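Exodeoxyribonuclease III (Neisseria meningitidis, PDB 2JC4) probably degrades double-stranded DNA from its 3' ends as a metal-dependent exonuclease of the AP/ExoA repair family, using magnesium or manganese. Local coordinates at residues Tyr198-Phe208 with Leu236-His247. Residues are numbered along the deposited sequence; the frame is centred on the assembly and turned at random.
Sequences YTWFDYRGAMF and LETRALERPSDH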
# COMPACT_ATOMS: atom_id res chain seq x y z
N TYR A 198 6.07 -7.65 -10.27
CA TYR A 198 4.77 -6.96 -10.40
C TYR A 198 3.78 -7.29 -9.26
O TYR A 198 3.73 -8.43 -8.76
CB TYR A 198 4.10 -7.31 -11.72
CG TYR A 198 4.99 -7.12 -12.93
CD1 TYR A 198 5.80 -5.99 -13.06
CD2 TYR A 198 4.99 -8.05 -13.94
CE1 TYR A 198 6.59 -5.79 -14.21
CE2 TYR A 198 5.80 -7.87 -15.08
CZ TYR A 198 6.59 -6.75 -15.19
OH TYR A 198 7.36 -6.58 -16.32
N THR A 199 2.98 -6.29 -8.86
CA THR A 199 2.04 -6.47 -7.75
C THR A 199 0.59 -6.28 -8.18
O THR A 199 -0.31 -6.59 -7.42
CB THR A 199 2.33 -5.45 -6.63
OG1 THR A 199 2.12 -4.14 -7.14
CG2 THR A 199 3.82 -5.55 -6.15
N TRP A 200 0.38 -5.70 -9.38
CA TRP A 200 -0.94 -5.51 -9.94
C TRP A 200 -0.97 -6.10 -11.34
O TRP A 200 -0.00 -5.92 -12.09
CB TRP A 200 -1.30 -4.01 -10.04
CG TRP A 200 -2.57 -3.79 -10.79
CD1 TRP A 200 -3.84 -4.01 -10.34
CD2 TRP A 200 -2.68 -3.33 -12.14
NE1 TRP A 200 -4.74 -3.71 -11.34
CE2 TRP A 200 -4.06 -3.30 -12.45
CE3 TRP A 200 -1.75 -2.95 -13.12
CZ2 TRP A 200 -4.54 -2.87 -13.70
CZ3 TRP A 200 -2.22 -2.52 -14.37
CH2 TRP A 200 -3.62 -2.49 -14.65
N PHE A 201 -2.03 -6.84 -11.65
CA PHE A 201 -2.22 -7.40 -12.98
C PHE A 201 -3.69 -7.13 -13.36
O PHE A 201 -4.61 -7.50 -12.63
CB PHE A 201 -1.97 -8.92 -12.97
CG PHE A 201 -0.61 -9.34 -12.41
CD1 PHE A 201 -0.40 -9.40 -11.01
CD2 PHE A 201 0.42 -9.70 -13.28
CE1 PHE A 201 0.85 -9.78 -10.50
CE2 PHE A 201 1.70 -10.11 -12.77
CZ PHE A 201 1.89 -10.15 -11.39
N ASP A 202 -3.91 -6.46 -14.50
CA ASP A 202 -5.24 -6.14 -14.92
C ASP A 202 -6.08 -7.44 -15.05
O ASP A 202 -5.61 -8.45 -15.61
CB ASP A 202 -5.17 -5.38 -16.26
CG ASP A 202 -6.43 -4.56 -16.57
OD1 ASP A 202 -7.55 -5.02 -16.30
OD2 ASP A 202 -6.27 -3.44 -17.10
N TYR A 203 -7.29 -7.41 -14.53
CA TYR A 203 -8.25 -8.48 -14.82
C TYR A 203 -8.50 -8.62 -16.32
O TYR A 203 -8.67 -9.74 -16.84
CB TYR A 203 -9.59 -8.21 -14.15
CG TYR A 203 -9.69 -8.21 -12.63
CD1 TYR A 203 -9.17 -9.28 -11.85
CD2 TYR A 203 -10.40 -7.20 -11.98
CE1 TYR A 203 -9.33 -9.29 -10.45
CE2 TYR A 203 -10.58 -7.21 -10.59
CZ TYR A 203 -10.04 -8.25 -9.84
OH TYR A 203 -10.23 -8.22 -8.49
N ARG A 204 -8.53 -7.49 -17.05
CA ARG A 204 -8.85 -7.59 -18.48
C ARG A 204 -7.71 -8.23 -19.26
O ARG A 204 -6.55 -7.79 -19.15
CB ARG A 204 -9.17 -6.22 -19.10
CG ARG A 204 -9.51 -6.31 -20.60
CD ARG A 204 -9.75 -4.92 -21.22
NE ARG A 204 -9.97 -5.00 -22.67
CZ ARG A 204 -11.07 -5.49 -23.25
NH1 ARG A 204 -12.07 -5.98 -22.52
NH2 ARG A 204 -11.16 -5.51 -24.58
N GLY A 205 -8.01 -9.25 -20.04
CA GLY A 205 -7.00 -9.86 -20.90
C GLY A 205 -6.19 -10.95 -20.21
O GLY A 205 -5.17 -11.38 -20.73
N ALA A 206 -6.66 -11.39 -19.05
CA ALA A 206 -5.99 -12.44 -18.28
C ALA A 206 -4.51 -12.09 -18.02
O ALA A 206 -3.66 -12.94 -18.18
CB ALA A 206 -6.07 -13.77 -19.05
N MET A 207 -4.22 -10.85 -17.63
CA MET A 207 -2.82 -10.40 -17.56
C MET A 207 -2.02 -11.17 -16.49
O MET A 207 -0.81 -11.42 -16.66
CB MET A 207 -2.77 -8.89 -17.30
CG MET A 207 -3.42 -8.06 -18.39
SD MET A 207 -2.69 -8.35 -20.01
CE MET A 207 -1.35 -7.21 -20.11
N PHE A 208 -2.67 -11.54 -15.39
CA PHE A 208 -1.96 -12.32 -14.35
C PHE A 208 -1.47 -13.64 -14.95
O PHE A 208 -0.31 -14.02 -14.79
CB PHE A 208 -2.84 -12.65 -13.13
CG PHE A 208 -2.13 -13.55 -12.12
CD1 PHE A 208 -1.04 -13.08 -11.38
CD2 PHE A 208 -2.56 -14.86 -11.92
CE1 PHE A 208 -0.37 -13.90 -10.45
CE2 PHE A 208 -1.89 -15.71 -11.02
CZ PHE A 208 -0.78 -15.22 -10.28
N LEU A 236 2.06 -14.08 -4.64
CA LEU A 236 1.34 -14.51 -5.83
C LEU A 236 0.42 -15.73 -5.64
O LEU A 236 -0.44 -16.01 -6.50
CB LEU A 236 2.33 -14.77 -6.97
CG LEU A 236 3.10 -13.53 -7.42
CD1 LEU A 236 3.91 -13.88 -8.64
CD2 LEU A 236 2.21 -12.31 -7.75
N GLU A 237 0.61 -16.49 -4.55
CA GLU A 237 -0.34 -17.56 -4.21
C GLU A 237 -1.74 -16.97 -4.02
O GLU A 237 -2.73 -17.47 -4.57
CB GLU A 237 0.08 -18.29 -2.93
CG GLU A 237 1.42 -19.00 -3.09
CD GLU A 237 1.90 -19.67 -1.82
OE1 GLU A 237 1.04 -20.21 -1.07
OE2 GLU A 237 3.13 -19.64 -1.61
N THR A 238 -1.80 -15.87 -3.29
CA THR A 238 -3.06 -15.19 -3.00
C THR A 238 -3.62 -14.60 -4.29
O THR A 238 -4.82 -14.66 -4.51
CB THR A 238 -2.87 -14.11 -1.92
OG1 THR A 238 -2.54 -14.75 -0.68
CG2 THR A 238 -4.17 -13.31 -1.68
N ARG A 239 -2.76 -14.04 -5.14
CA ARG A 239 -3.18 -13.50 -6.46
C ARG A 239 -3.67 -14.61 -7.43
O ARG A 239 -4.45 -14.35 -8.34
CB ARG A 239 -2.02 -12.68 -7.06
CG ARG A 239 -2.32 -11.90 -8.37
CD ARG A 239 -3.53 -11.03 -8.21
NE ARG A 239 -3.92 -10.36 -9.46
CZ ARG A 239 -4.71 -10.90 -10.39
NH1 ARG A 239 -5.12 -12.18 -10.29
NH2 ARG A 239 -5.03 -10.16 -11.45
N ALA A 240 -3.22 -15.86 -7.21
CA ALA A 240 -3.60 -17.01 -8.04
C ALA A 240 -4.90 -17.66 -7.61
O ALA A 240 -5.35 -18.61 -8.26
CB ALA A 240 -2.46 -18.09 -8.06
N LEU A 241 -5.53 -17.17 -6.54
CA LEU A 241 -6.79 -17.77 -6.05
C LEU A 241 -7.96 -17.47 -6.97
O LEU A 241 -7.90 -16.56 -7.80
CB LEU A 241 -7.13 -17.25 -4.66
CG LEU A 241 -6.10 -17.54 -3.56
CD1 LEU A 241 -6.49 -16.76 -2.27
CD2 LEU A 241 -5.90 -19.09 -3.28
N GLU A 242 -9.03 -18.25 -6.83
CA GLU A 242 -10.29 -17.97 -7.56
C GLU A 242 -10.83 -16.65 -7.02
O GLU A 242 -10.64 -16.34 -5.83
CB GLU A 242 -11.32 -19.10 -7.33
N ARG A 243 -11.45 -15.86 -7.90
CA ARG A 243 -11.95 -14.54 -7.57
C ARG A 243 -10.91 -13.70 -6.78
O ARG A 243 -11.17 -13.30 -5.65
CB ARG A 243 -13.26 -14.66 -6.76
N PRO A 244 -9.72 -13.46 -7.37
CA PRO A 244 -8.69 -12.74 -6.63
C PRO A 244 -8.88 -11.21 -6.68
O PRO A 244 -9.62 -10.70 -7.53
CB PRO A 244 -7.41 -13.13 -7.39
CG PRO A 244 -7.87 -13.26 -8.79
CD PRO A 244 -9.27 -13.82 -8.73
N SER A 245 -8.22 -10.49 -5.77
CA SER A 245 -8.02 -9.07 -6.01
C SER A 245 -7.11 -8.93 -7.25
O SER A 245 -6.29 -9.84 -7.54
CB SER A 245 -7.40 -8.41 -4.79
OG SER A 245 -7.04 -7.08 -5.11
N ASP A 246 -7.21 -7.80 -7.96
CA ASP A 246 -6.24 -7.54 -9.05
C ASP A 246 -4.83 -7.23 -8.51
O ASP A 246 -3.86 -7.38 -9.23
CB ASP A 246 -6.75 -6.47 -10.04
CG ASP A 246 -7.19 -5.16 -9.36
OD1 ASP A 246 -7.30 -5.10 -8.11
OD2 ASP A 246 -7.44 -4.19 -10.10
N HIS A 247 -4.72 -6.82 -7.25
CA HIS A 247 -3.38 -6.63 -6.62
C HIS A 247 -3.05 -7.84 -5.75
O HIS A 247 -3.93 -8.43 -5.13
CB HIS A 247 -3.35 -5.41 -5.68
CG HIS A 247 -3.57 -4.09 -6.36
ND1 HIS A 247 -2.58 -3.13 -6.45
CD2 HIS A 247 -4.68 -3.53 -6.91
CE1 HIS A 247 -3.05 -2.07 -7.08
NE2 HIS A 247 -4.33 -2.28 -7.36
O HOH W 1 -5.28 -10.76 -14.37
O HOH W 2 -7.78 -4.81 -12.88
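The active-site loop of this DNase I-like fold, with the predicted general base His247 and Asp246, a known magnesium ligand of this protein that carries no metal in this model, rests here against Trp200, Phe201 and Tyr203. A single beta bridge joins Trp200 to His247, and Phe201 N donates to Asp246 O at 3.1 Å, nearly straight at 169°. Trp200 NE1 gives a weak bond to Asp246 OD2, 3.0 Å away at the indole edge; a water bound to Tyr203 N donates to the same oxygen. Asp246 CB sits over the centre of the Tyr203 ring in a CH-pi contact, 3.8 Å from its centroid. Tyr203 OH donates in plane to a lone pair of Pro244 O (2.7 Å) and is also hydrogen-bonded to Asn9 ND2, from a magnesium ligand. With CG anti to the backbone N (chi1 172°), the Trp200 indole is carried over one face of the His247 imidazole, CD1 3.5 Å from His247 NE2; the planes lie 48° apart, an oblique pair and not a stack. His247 ND1 bonds Asp217. Arg239, from helix 236-239, reaches Phe201 O with NH2 at 2.9 Å, within the guanidinium plane but above the carbonyl plane, and shares a water with Asp202 O and Phe208 N. Phe208 runs alongside in the opposite direction, Arg239 CG over its face; Phe208 CE2 lies 3.8 Å from Ala240 CB. Asp246 O thus takes one straight backbone donor and a weak second from Arg239 NE; with OD2 receiving water and indole N-H, the carboxylate is probably limited in rotation, ready for a metal.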